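Local coordinates for glycoside hydrolase family 31 (Trueperella pyogenes, PDB 5I0F), which degrades the cyclic glucan cycloalternan, probably by hydrolysing its glycosidic bonds through a covalent glycosyl-enzyme intermediate, at residues 274-278 and 646-650; 572-577 and 717-721; 693-698 and 708-712. One frame throughout, in Å; residues are numbered along the deposited sequence.

Contact 1: residues 274-278 and 646-650; sequences TDVLN and TGKPL
The side-chain nitrogen of N278, ND2, donates to two carbonyls, one from each side of the contact. Across the contact, N278 ND2 donates to T646 O at 2.7 Å in an almost straight bond (173° at the hydrogen), with the oxygen in the plane of the amide. Its second bond turns back within its own helix: N278 ND2 reaches T274 O at 3.0 Å from above the carbonyl plane. That oxygen also takes the helical bond from N278 N on its opposite face. With R286 NH1 bonded to N278 OD1, both ends of the amide are engaged and its rotation is fixed.

The acceptor T646 O belongs to the last residue of helix 617-646. G647 then leaves the helix with positive phi (87°), and its bare CA lies 3.5 Å from N278 OD1. T646 OG1 accepts from K648 N at 3.1 Å, an ST turn at the point where the chain leaves the helix. The K648 chain, extended beyond CG (chi2 -170°), runs obliquely past T274, with K648 CE 3.3 Å from T274 OG1, and carries NZ on to a salt bridge with D657. L277 CD2 rests against P649 CD at 3.9 Å.

Helix 273-284 is thus joined to the loop between helix 617-646 and strand 651-652. Y656 of helix 655-658 touches T274, L277 and P649, and Q217 of strand 212-219 meets L277.

Contact 2: residues 572-577 and 717-721; sequences AELYAR and AVGWD
R577 spends its guanidinium on two backbone carbonyls of the facing loop. R577 NH2 donates to V718 O at 2.7 Å (159° at the hydrogen), and this bond lies in both the guanidinium plane and the carbonyl plane. R577 NH1 donates to G719 O at 3.2 Å, from well above that carbonyl's plane, and makes a further weak bond to V718 O. V718 O therefore has two donors from one arginine. A bend at chi2 (-53°) turns the arginine chain so that its planar end meets the loop, where W720 CD1 lies over one face of the guanidinium, 4.0 Å from R577 CZ.

The indole of W720 lies against the helix. Its CE3 is 3.7 Å from A576 CB, and its CZ2 is 3.6 Å from E573 CB. The extended E573 side chain crosses that of W720 at about a right angle, its carboxylate turned only 19° from the ring plane. A water at the ring edge accepts from W720 NE1 at 2.7 Å and donates to E573 OE1, which also accepts from G686 N. A second water donates to W720 O at 2.6 Å and, weakly, to A576 O; Y625 OH is another partner of W720 O.

Helix 572-583 lies in the beta-alpha-beta crossover between barrel strands 558-561 and 587-590. The contact is thus an interface of a family 31 (beta/alpha)8 barrel with its C-terminal beta domain.

Contact 3: residues 693-698 and 708-712; sequences YLPEGQ and SEGGH
A G1 beta bulge breaks the regular pairing here: G711 and H712 both stand opposite L694, and G711 has the positive phi (85°) that marks the first bulge position. L694 O receives G711 N at 2.8 Å from above its carbonyl plane, and H712 N in a weak second bond. L694 N in turn donates to H712 O at 3.0 Å. Just beyond, G710 CA approaches P695 O at 3.2 Å in a CA-H...O contact, and W699 NE1 also bonds to that oxygen. G710 N makes a weak bond to G697 O.

Side chains border this glycine-rich backbone. E696 bends at chi2 (-77°), which carries its OE2 back to 3.5 Å from G711 CA, although its CB points away. The Y693 ring stands obliquely beside the G711-H712 peptide, its OH bonded to D661. Q698 runs alongside E709, with Q698 NE2 3.6 Å from E709 CG, while L694 CD1 meets S708 CB at 3.7 Å.

Both arms of the hairpin change sheets here: strands 689-694 and 712-717 form a two-stranded ribbon, whereas 698-701 and 707-709 pair at the edge of the six-stranded sheet. L678 of strand 677-679 touches L694 and P695.

Contacts 1 and 2 illustrate how the C-terminal region is joined to the rest of the enzyme, through helix 273-284 and a barrel helix respectively; contact 3 shapes that region itself. Along the chain contacts 1 and 2 cross, contacts 1 and 3 are in series, and contact 3 is nested inside the loop closed by contact 2. The centres of contact 1 and contact 2 are 32 Å apart. Those of contact 1 and contact 3 are 23 Å apart, and those of contact 2 and contact 3 are 25 Å apart. Contact 2 can be related to the glycan pocket through the sequence: its helix follows F565 and precedes E593 and F594, all of which line it.

Contact 1: residues 274-278 and 646-650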
ATOM      1  N   THR A 274     -21.711   6.252 -10.445  1.00 25.24           N
ATOM      2  CA  THR A 274     -20.728   6.604 -11.467  1.00 26.02           C
ATOM      3  C   THR A 274     -20.426   8.111 -11.500  1.00 26.17           C
ATOM      4  O   THR A 274     -19.249   8.503 -11.608  1.00 25.62           O
ATOM      5  CB  THR A 274     -21.178   6.057 -12.838  1.00 26.98           C
ATOM      6  OG1 THR A 274     -21.187   4.623 -12.768  1.00 27.57           O
ATOM      7  CG2 THR A 274     -20.228   6.482 -13.934  1.00 27.46           C
ATOM      8  N   ASP A 275     -21.467   8.940 -11.377  1.00 26.50           N
ATOM      9  CA  ASP A 275     -21.308  10.407 -11.278  1.00 26.90           C
ATOM     10  C   ASP A 275     -20.349  10.773 -10.131  1.00 25.67           C
ATOM     11  O   ASP A 275     -19.480  11.636 -10.272  1.00 24.76           O
ATOM     12  CB  ASP A 275     -22.652  11.126 -11.028  1.00 28.42           C
ATOM     13  CG  ASP A 275     -23.623  11.066 -12.218  1.00 30.20           C
ATOM     14  OD1 ASP A 275     -23.178  10.933 -13.372  1.00 30.95           O
ATOM     15  OD2 ASP A 275     -24.851  11.162 -11.986  1.00 30.77           O
ATOM     16  N   VAL A 276     -20.527  10.117  -8.996  1.00 24.89           N
ATOM     17  CA  VAL A 276     -19.726  10.412  -7.801  1.00 24.35           C
ATOM     18  C   VAL A 276     -18.262  10.051  -8.001  1.00 23.88           C
ATOM     19  O   VAL A 276     -17.348  10.878  -7.748  1.00 23.36           O
ATOM     20  CB  VAL A 276     -20.285   9.702  -6.555  1.00 24.19           C
ATOM     21  CG1 VAL A 276     -19.347   9.857  -5.358  1.00 23.83           C
ATOM     22  CG2 VAL A 276     -21.668  10.248  -6.231  1.00 24.80           C
ATOM     23  N   LEU A 277     -18.021   8.830  -8.469  1.00 23.60           N
ATOM     24  CA  LEU A 277     -16.648   8.409  -8.729  1.00 23.25           C
ATOM     25  C   LEU A 277     -15.999   9.307  -9.774  1.00 23.56           C
ATOM     26  O   LEU A 277     -14.851   9.732  -9.573  1.00 23.65           O
ATOM     27  CB  LEU A 277     -16.547   6.926  -9.098  1.00 23.46           C
ATOM     28  CG  LEU A 277     -15.152   6.363  -9.411  1.00 23.15           C
ATOM     29  CD1 LEU A 277     -14.186   6.513  -8.236  1.00 22.90           C
ATOM     30  CD2 LEU A 277     -15.288   4.896  -9.796  1.00 23.26           C
ATOM     31  N   ASN A 278     -16.726   9.686 -10.826  1.00 23.98           N
ATOM     32  CA  ASN A 278     -16.177  10.645 -11.793  1.00 24.97           C
ATOM     33  C   ASN A 278     -15.825  12.003 -11.212  1.00 24.46           C
ATOM     34  O   ASN A 278     -14.840  12.619 -11.621  1.00 25.01           O
ATOM     35  CB  ASN A 278     -17.104  10.845 -12.987  1.00 26.69           C
ATOM     36  CG  ASN A 278     -16.844   9.843 -14.063  1.00 27.50           C
ATOM     37  OD1 ASN A 278     -15.822   9.899 -14.754  1.00 28.61           O
ATOM     38  ND2 ASN A 278     -17.752   8.919 -14.214  1.00 28.75           N
ATOM     39  N   THR A 646     -16.033   6.191 -19.291  1.00 27.87           N
ATOM     40  CA  THR A 646     -17.166   6.275 -18.363  1.00 27.84           C
ATOM     41  C   THR A 646     -16.774   6.631 -16.936  1.00 27.29           C
ATOM     42  O   THR A 646     -17.604   7.140 -16.187  1.00 27.77           O
ATOM     43  CB  THR A 646     -17.941   4.951 -18.308  1.00 27.18           C
ATOM     44  OG1 THR A 646     -17.109   3.938 -17.711  1.00 26.15           O
ATOM     45  CG2 THR A 646     -18.406   4.528 -19.703  1.00 27.55           C
ATOM     46  N   GLY A 647     -15.547   6.308 -16.532  1.00 26.96           N
ATOM     47  CA  GLY A 647     -15.103   6.481 -15.150  1.00 26.63           C
ATOM     48  C   GLY A 647     -15.413   5.292 -14.237  1.00 26.72           C
ATOM     49  O   GLY A 647     -15.025   5.294 -13.071  1.00 27.15           O
ATOM     50  N   LYS A 648     -16.095   4.271 -14.757  1.00 26.19           N
ATOM     51  CA  LYS A 648     -16.359   3.067 -13.989  1.00 26.13           C
ATOM     52  C   LYS A 648     -15.099   2.177 -13.773  1.00 25.00           C
ATOM     53  O   LYS A 648     -14.150   2.202 -14.570  1.00 25.59           O
ATOM     54  CB  LYS A 648     -17.437   2.245 -14.668  1.00 27.23           C
ATOM     55  CG  LYS A 648     -18.792   2.922 -14.683  1.00 28.65           C
ATOM     56  CD  LYS A 648     -19.837   1.937 -15.161  1.00 30.13           C
ATOM     57  CE  LYS A 648     -21.162   2.596 -15.412  1.00 31.91           C
ATOM     58  NZ  LYS A 648     -22.078   1.577 -15.966  1.00 32.77           N
ATOM     59  N   PRO A 649     -15.088   1.390 -12.695  1.00 23.82           N
ATOM     60  CA  PRO A 649     -14.053   0.377 -12.519  1.00 22.79           C
ATOM     61  C   PRO A 649     -14.165  -0.753 -13.546  1.00 22.14           C
ATOM     62  O   PRO A 649     -15.221  -0.942 -14.133  1.00 21.92           O
ATOM     63  CB  PRO A 649     -14.334  -0.186 -11.124  1.00 23.11           C
ATOM     64  CG  PRO A 649     -15.296   0.742 -10.479  1.00 23.37           C
ATOM     65  CD  PRO A 649     -16.024   1.445 -11.561  1.00 23.89           C
ATOM     66  N   LEU A 650     -13.087  -1.497 -13.736  1.00 21.36           N
ATOM     67  CA  LEU A 650     -13.122  -2.733 -14.524  1.00 21.41           C
ATOM     68  C   LEU A 650     -13.530  -3.860 -13.585  1.00 20.99           C
ATOM     69  O   LEU A 650     -14.472  -4.569 -13.856  1.00 21.30           O
ATOM     70  CB  LEU A 650     -11.775  -3.020 -15.179  1.00 21.55           C
ATOM     71  CG  LEU A 650     -11.665  -4.273 -16.040  1.00 21.60           C
ATOM     72  CD1 LEU A 650     -12.550  -4.158 -17.272  1.00 22.15           C
ATOM     73  CD2 LEU A 650     -10.218  -4.482 -16.456  1.00 21.69           C
TER

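Contact 2: residues 572-577 and 717-721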
ATOM      1  N   ALA A 572      -3.256 -27.540  -3.290  1.00 22.60           N
ATOM      2  CA  ALA A 572      -3.667 -27.612  -4.703  1.00 22.53           C
ATOM      3  C   ALA A 572      -5.013 -26.924  -4.926  1.00 22.12           C
ATOM      4  O   ALA A 572      -5.179 -26.208  -5.894  1.00 22.58           O
ATOM      5  CB  ALA A 572      -3.739 -29.070  -5.179  1.00 23.00           C
ATOM      6  N   GLU A 573      -5.967 -27.148  -4.029  1.00 22.24           N
ATOM      7  CA  GLU A 573      -7.318 -26.640  -4.197  1.00 22.57           C
ATOM      8  C   GLU A 573      -7.369 -25.106  -4.185  1.00 21.41           C
ATOM      9  O   GLU A 573      -8.117 -24.494  -4.951  1.00 20.42           O
ATOM     10  CB  GLU A 573      -8.247 -27.202  -3.103  1.00 23.70           C
ATOM     11  CG  GLU A 573      -9.707 -26.930  -3.370  1.00 24.89           C
ATOM     12  CD  GLU A 573     -10.624 -27.482  -2.290  1.00 26.98           C
ATOM     13  OE1 GLU A 573     -11.845 -27.441  -2.500  1.00 26.99           O
ATOM     14  OE2 GLU A 573     -10.137 -27.908  -1.203  1.00 28.59           O
ATOM     15  N   LEU A 574      -6.576 -24.506  -3.305  1.00 20.56           N
ATOM     16  CA  LEU A 574      -6.470 -23.058  -3.238  1.00 20.14           C
ATOM     17  C   LEU A 574      -5.846 -22.511  -4.499  1.00 19.70           C
ATOM     18  O   LEU A 574      -6.336 -21.531  -5.060  1.00 19.87           O
ATOM     19  CB  LEU A 574      -5.687 -22.612  -1.984  1.00 19.91           C
ATOM     20  CG  LEU A 574      -5.407 -21.113  -1.861  1.00 19.53           C
ATOM     21  CD1 LEU A 574      -6.688 -20.285  -1.871  1.00 19.62           C
ATOM     22  CD2 LEU A 574      -4.598 -20.894  -0.603  1.00 19.47           C
ATOM     23  N   TYR A 575      -4.766 -23.126  -4.957  1.00 19.62           N
ATOM     24  CA  TYR A 575      -4.145 -22.700  -6.216  1.00 19.20           C
ATOM     25  C   TYR A 575      -5.156 -22.744  -7.362  1.00 19.01           C
ATOM     26  O   TYR A 575      -5.296 -21.776  -8.097  1.00 18.56           O
ATOM     27  CB  TYR A 575      -2.926 -23.529  -6.550  1.00 19.64           C
ATOM     28  CG  TYR A 575      -2.059 -22.954  -7.671  1.00 20.10           C
ATOM     29  CD1 TYR A 575      -1.110 -21.965  -7.413  1.00 20.17           C
ATOM     30  CD2 TYR A 575      -2.174 -23.419  -8.966  1.00 21.15           C
ATOM     31  CE1 TYR A 575      -0.295 -21.460  -8.419  1.00 20.48           C
ATOM     32  CE2 TYR A 575      -1.354 -22.924  -9.980  1.00 21.54           C
ATOM     33  CZ  TYR A 575      -0.425 -21.949  -9.707  1.00 21.01           C
ATOM     34  OH  TYR A 575       0.386 -21.478 -10.728  1.00 22.24           O
ATOM     35  N   ALA A 576      -5.904 -23.830  -7.461  1.00 19.42           N
ATOM     36  CA  ALA A 576      -6.934 -23.954  -8.490  1.00 19.97           C
ATOM     37  C   ALA A 576      -7.984 -22.872  -8.438  1.00 19.66           C
ATOM     38  O   ALA A 576      -8.298 -22.276  -9.473  1.00 19.83           O
ATOM     39  CB  ALA A 576      -7.598 -25.316  -8.431  1.00 20.48           C
ATOM     40  N   ARG A 577      -8.554 -22.624  -7.258  1.00 19.66           N
ATOM     41  CA  ARG A 577      -9.633 -21.638  -7.146  1.00 19.54           C
ATOM     42  C   ARG A 577      -9.105 -20.218  -7.375  1.00 18.70           C
ATOM     43  O   ARG A 577      -9.758 -19.405  -8.024  1.00 18.52           O
ATOM     44  CB  ARG A 577     -10.333 -21.707  -5.788  1.00 19.64           C
ATOM     45  CG  ARG A 577     -11.045 -23.002  -5.457  1.00 20.44           C
ATOM     46  CD  ARG A 577     -12.016 -23.428  -6.529  1.00 21.24           C
ATOM     47  NE  ARG A 577     -12.950 -24.448  -6.066  1.00 21.74           N
ATOM     48  CZ  ARG A 577     -13.847 -25.060  -6.839  1.00 23.13           C
ATOM     49  NH1 ARG A 577     -13.953 -24.782  -8.140  1.00 23.29           N
ATOM     50  NH2 ARG A 577     -14.663 -25.966  -6.295  1.00 24.16           N
ATOM     51  N   ALA A 717     -22.845 -26.274 -10.102  1.00 31.32           N
ATOM     52  CA  ALA A 717     -21.753 -27.226  -9.859  1.00 30.91           C
ATOM     53  C   ALA A 717     -20.393 -26.537 -10.121  1.00 29.91           C
ATOM     54  O   ALA A 717     -20.237 -25.876 -11.147  1.00 29.46           O
ATOM     55  CB  ALA A 717     -21.898 -28.452 -10.762  1.00 31.51           C
ATOM     56  N   VAL A 718     -19.423 -26.712  -9.226  1.00 28.82           N
ATOM     57  CA  VAL A 718     -18.105 -26.078  -9.387  1.00 28.09           C
ATOM     58  C   VAL A 718     -16.924 -27.059  -9.275  1.00 28.35           C
ATOM     59  O   VAL A 718     -16.150 -27.042  -8.305  1.00 27.79           O
ATOM     60  CB  VAL A 718     -17.927 -24.863  -8.436  1.00 27.28           C
ATOM     61  CG1 VAL A 718     -18.788 -23.702  -8.907  1.00 27.26           C
ATOM     62  CG2 VAL A 718     -18.244 -25.203  -6.988  1.00 27.54           C
ATOM     63  N   GLY A 719     -16.761 -27.895 -10.298  1.00 28.01           N
ATOM     64  CA  GLY A 719     -15.503 -28.618 -10.471  1.00 27.91           C
ATOM     65  C   GLY A 719     -14.372 -27.590 -10.596  1.00 27.31           C
ATOM     66  O   GLY A 719     -14.621 -26.397 -10.812  1.00 25.63           O
ATOM     67  N   TRP A 720     -13.127 -28.035 -10.507  1.00 27.08           N
ATOM     68  CA  TRP A 720     -12.006 -27.083 -10.524  1.00 26.91           C
ATOM     69  C   TRP A 720     -11.853 -26.353 -11.862  1.00 26.65           C
ATOM     70  O   TRP A 720     -11.268 -25.277 -11.915  1.00 26.32           O
ATOM     71  CB  TRP A 720     -10.710 -27.792 -10.144  1.00 27.24           C
ATOM     72  CG  TRP A 720     -10.634 -28.223  -8.696  1.00 27.47           C
ATOM     73  CD1 TRP A 720     -11.644 -28.235  -7.768  1.00 28.16           C
ATOM     74  CD2 TRP A 720      -9.475 -28.724  -8.032  1.00 27.60           C
ATOM     75  NE1 TRP A 720     -11.178 -28.730  -6.578  1.00 28.77           N
ATOM     76  CE2 TRP A 720      -9.847 -29.032  -6.711  1.00 28.41           C
ATOM     77  CE3 TRP A 720      -8.153 -28.963  -8.441  1.00 27.85           C
ATOM     78  CZ2 TRP A 720      -8.936 -29.551  -5.769  1.00 28.86           C
ATOM     79  CZ3 TRP A 720      -7.240 -29.474  -7.496  1.00 27.99           C
ATOM     80  CH2 TRP A 720      -7.648 -29.754  -6.176  1.00 28.41           C
ATOM     81  N   ASP A 721     -12.396 -26.928 -12.933  1.00 27.37           N
ATOM     82  CA  ASP A 721     -12.433 -26.292 -14.253  1.00 27.85           C
ATOM     83  C   ASP A 721     -13.544 -25.255 -14.435  1.00 26.98           C
ATOM     84  O   ASP A 721     -13.671 -24.697 -15.521  1.00 26.59           O
ATOM     85  CB  ASP A 721     -12.484 -27.339 -15.379  1.00 30.41           C
ATOM     86  CG  ASP A 721     -13.618 -28.310 -15.243  1.00 32.49           C
ATOM     87  OD1 ASP A 721     -14.329 -28.349 -14.220  1.00 33.69           O
ATOM     88  OD2 ASP A 721     -13.782 -29.105 -16.172  1.00 37.26           O
TER
HETATM   89  O   HOH W   1     -12.433 -29.333  -4.288  1.00 38.70           O
HETATM   90  O   HOH W   2     -10.764 -23.671  -9.877  1.00 22.15           O

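Contact 3: residues 693-698 and 708-712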
ATOM      1  N   TYR A 693     -25.982 -14.515  -6.579  1.00 26.99           N
ATOM      2  CA  TYR A 693     -27.148 -13.652  -6.792  1.00 27.77           C
ATOM      3  C   TYR A 693     -27.055 -12.997  -8.163  1.00 27.99           C
ATOM      4  O   TYR A 693     -26.062 -12.313  -8.470  1.00 27.25           O
ATOM      5  CB  TYR A 693     -27.332 -12.580  -5.689  1.00 27.87           C
ATOM      6  CG  TYR A 693     -28.536 -11.699  -5.988  1.00 28.55           C
ATOM      7  CD1 TYR A 693     -29.839 -12.205  -5.874  1.00 29.67           C
ATOM      8  CD2 TYR A 693     -28.376 -10.394  -6.463  1.00 28.30           C
ATOM      9  CE1 TYR A 693     -30.946 -11.426  -6.203  1.00 30.26           C
ATOM     10  CE2 TYR A 693     -29.468  -9.603  -6.770  1.00 29.37           C
ATOM     11  CZ  TYR A 693     -30.751 -10.123  -6.645  1.00 30.21           C
ATOM     12  OH  TYR A 693     -31.819  -9.344  -6.978  1.00 30.62           O
ATOM     13  N   LEU A 694     -28.093 -13.196  -8.984  1.00 28.86           N
ATOM     14  CA  LEU A 694     -28.205 -12.528 -10.276  1.00 29.52           C
ATOM     15  C   LEU A 694     -29.163 -11.366 -10.151  1.00 30.25           C
ATOM     16  O   LEU A 694     -30.296 -11.548  -9.694  1.00 30.52           O
ATOM     17  CB  LEU A 694     -28.735 -13.475 -11.366  1.00 30.25           C
ATOM     18  CG  LEU A 694     -27.916 -14.715 -11.658  1.00 30.30           C
ATOM     19  CD1 LEU A 694     -28.662 -15.572 -12.675  1.00 31.51           C
ATOM     20  CD2 LEU A 694     -26.524 -14.336 -12.160  1.00 29.87           C
ATOM     21  N   PRO A 695     -28.733 -10.165 -10.551  1.00 30.89           N
ATOM     22  CA  PRO A 695     -29.677  -9.044 -10.614  1.00 32.06           C
ATOM     23  C   PRO A 695     -30.596  -9.138 -11.842  1.00 33.86           C
ATOM     24  O   PRO A 695     -30.405 -10.016 -12.679  1.00 32.77           O
ATOM     25  CB  PRO A 695     -28.766  -7.809 -10.664  1.00 31.78           C
ATOM     26  CG  PRO A 695     -27.439  -8.291 -11.096  1.00 30.92           C
ATOM     27  CD  PRO A 695     -27.357  -9.777 -10.922  1.00 30.63           C
ATOM     28  N   GLU A 696     -31.571  -8.237 -11.940  1.00 36.51           N
ATOM     29  CA  GLU A 696     -32.610  -8.301 -12.983  1.00 39.73           C
ATOM     30  C   GLU A 696     -31.996  -8.322 -14.386  1.00 39.11           C
ATOM     31  O   GLU A 696     -30.946  -7.721 -14.617  1.00 38.12           O
ATOM     32  CB  GLU A 696     -33.583  -7.115 -12.881  1.00 42.84           C
ATOM     33  CG  GLU A 696     -34.437  -7.063 -11.614  1.00 45.38           C
ATOM     34  CD  GLU A 696     -35.603  -8.045 -11.607  1.00 48.24           C
ATOM     35  OE1 GLU A 696     -36.371  -8.128 -12.607  1.00 50.77           O
ATOM     36  OE2 GLU A 696     -35.769  -8.730 -10.570  1.00 51.17           O
ATOM     37  N   GLY A 697     -32.666  -9.025 -15.296  1.00 39.13           N
ATOM     38  CA  GLY A 697     -32.200  -9.240 -16.664  1.00 39.57           C
ATOM     39  C   GLY A 697     -31.943 -10.712 -16.883  1.00 39.57           C
ATOM     40  O   GLY A 697     -32.031 -11.501 -15.944  1.00 39.36           O
ATOM     41  N   GLN A 698     -31.615 -11.084 -18.116  1.00 39.32           N
ATOM     42  CA  GLN A 698     -31.258 -12.472 -18.442  1.00 40.06           C
ATOM     43  C   GLN A 698     -29.736 -12.662 -18.461  1.00 36.92           C
ATOM     44  O   GLN A 698     -28.987 -11.783 -18.887  1.00 35.25           O
ATOM     45  CB  GLN A 698     -31.874 -12.915 -19.780  1.00 42.59           C
ATOM     46  CG  GLN A 698     -33.258 -13.525 -19.643  1.00 46.28           C
ATOM     47  CD  GLN A 698     -34.189 -12.637 -18.853  1.00 49.34           C
ATOM     48  OE1 GLN A 698     -34.224 -11.422 -19.085  1.00 53.31           O
ATOM     49  NE2 GLN A 698     -34.939 -13.218 -17.900  1.00 50.67           N
ATOM     50  N   SER A 708     -30.415 -18.148 -17.410  1.00 39.54           N
ATOM     51  CA  SER A 708     -31.102 -17.988 -16.124  1.00 39.42           C
ATOM     52  C   SER A 708     -31.814 -16.640 -16.083  1.00 39.72           C
ATOM     53  O   SER A 708     -31.278 -15.634 -16.558  1.00 39.62           O
ATOM     54  CB  SER A 708     -30.103 -18.043 -14.963  1.00 38.43           C
ATOM     55  OG  SER A 708     -29.428 -19.282 -14.885  1.00 38.66           O
ATOM     56  N   GLU A 709     -32.997 -16.614 -15.475  1.00 39.79           N
ATOM     57  CA  GLU A 709     -33.707 -15.373 -15.189  1.00 40.20           C
ATOM     58  C   GLU A 709     -33.076 -14.659 -13.988  1.00 38.16           C
ATOM     59  O   GLU A 709     -32.781 -15.278 -12.974  1.00 37.78           O
ATOM     60  CB  GLU A 709     -35.190 -15.650 -14.896  1.00 43.10           C
ATOM     61  CG  GLU A 709     -36.037 -14.409 -14.635  1.00 45.25           C
ATOM     62  CD  GLU A 709     -37.508 -14.751 -14.486  1.00 48.59           C
ATOM     63  OE1 GLU A 709     -37.886 -15.275 -13.416  1.00 51.03           O
ATOM     64  OE2 GLU A 709     -38.285 -14.513 -15.438  1.00 50.93           O
ATOM     65  N   GLY A 710     -32.927 -13.345 -14.105  1.00 36.96           N
ATOM     66  CA  GLY A 710     -32.340 -12.523 -13.055  1.00 35.47           C
ATOM     67  C   GLY A 710     -33.335 -12.197 -11.964  1.00 35.56           C
ATOM     68  O   GLY A 710     -34.542 -12.475 -12.093  1.00 35.10           O
ATOM     69  N   GLY A 711     -32.813 -11.615 -10.890  1.00 34.16           N
ATOM     70  CA  GLY A 711     -33.578 -11.290  -9.696  1.00 34.55           C
ATOM     71  C   GLY A 711     -33.703 -12.451  -8.729  1.00 34.80           C
ATOM     72  O   GLY A 711     -34.598 -12.454  -7.897  1.00 34.38           O
ATOM     73  N   HIS A 712     -32.797 -13.426  -8.836  1.00 34.36           N
ATOM     74  CA  HIS A 712     -32.868 -14.681  -8.084  1.00 35.09           C
ATOM     75  C   HIS A 712     -31.471 -15.202  -7.790  1.00 33.74           C
ATOM     76  O   HIS A 712     -30.520 -14.871  -8.496  1.00 33.52           O
ATOM     77  CB  HIS A 712     -33.599 -15.764  -8.894  1.00 36.82           C
ATOM     78  CG  HIS A 712     -35.034 -15.456  -9.167  1.00 39.12           C
ATOM     79  ND1 HIS A 712     -35.499 -15.131 -10.427  1.00 40.54           N
ATOM     80  CD2 HIS A 712     -36.110 -15.413  -8.345  1.00 39.95           C
ATOM     81  CE1 HIS A 712     -36.800 -14.899 -10.364  1.00 40.84           C
ATOM     82  NE2 HIS A 712     -37.194 -15.066  -9.115  1.00 40.93           N
TER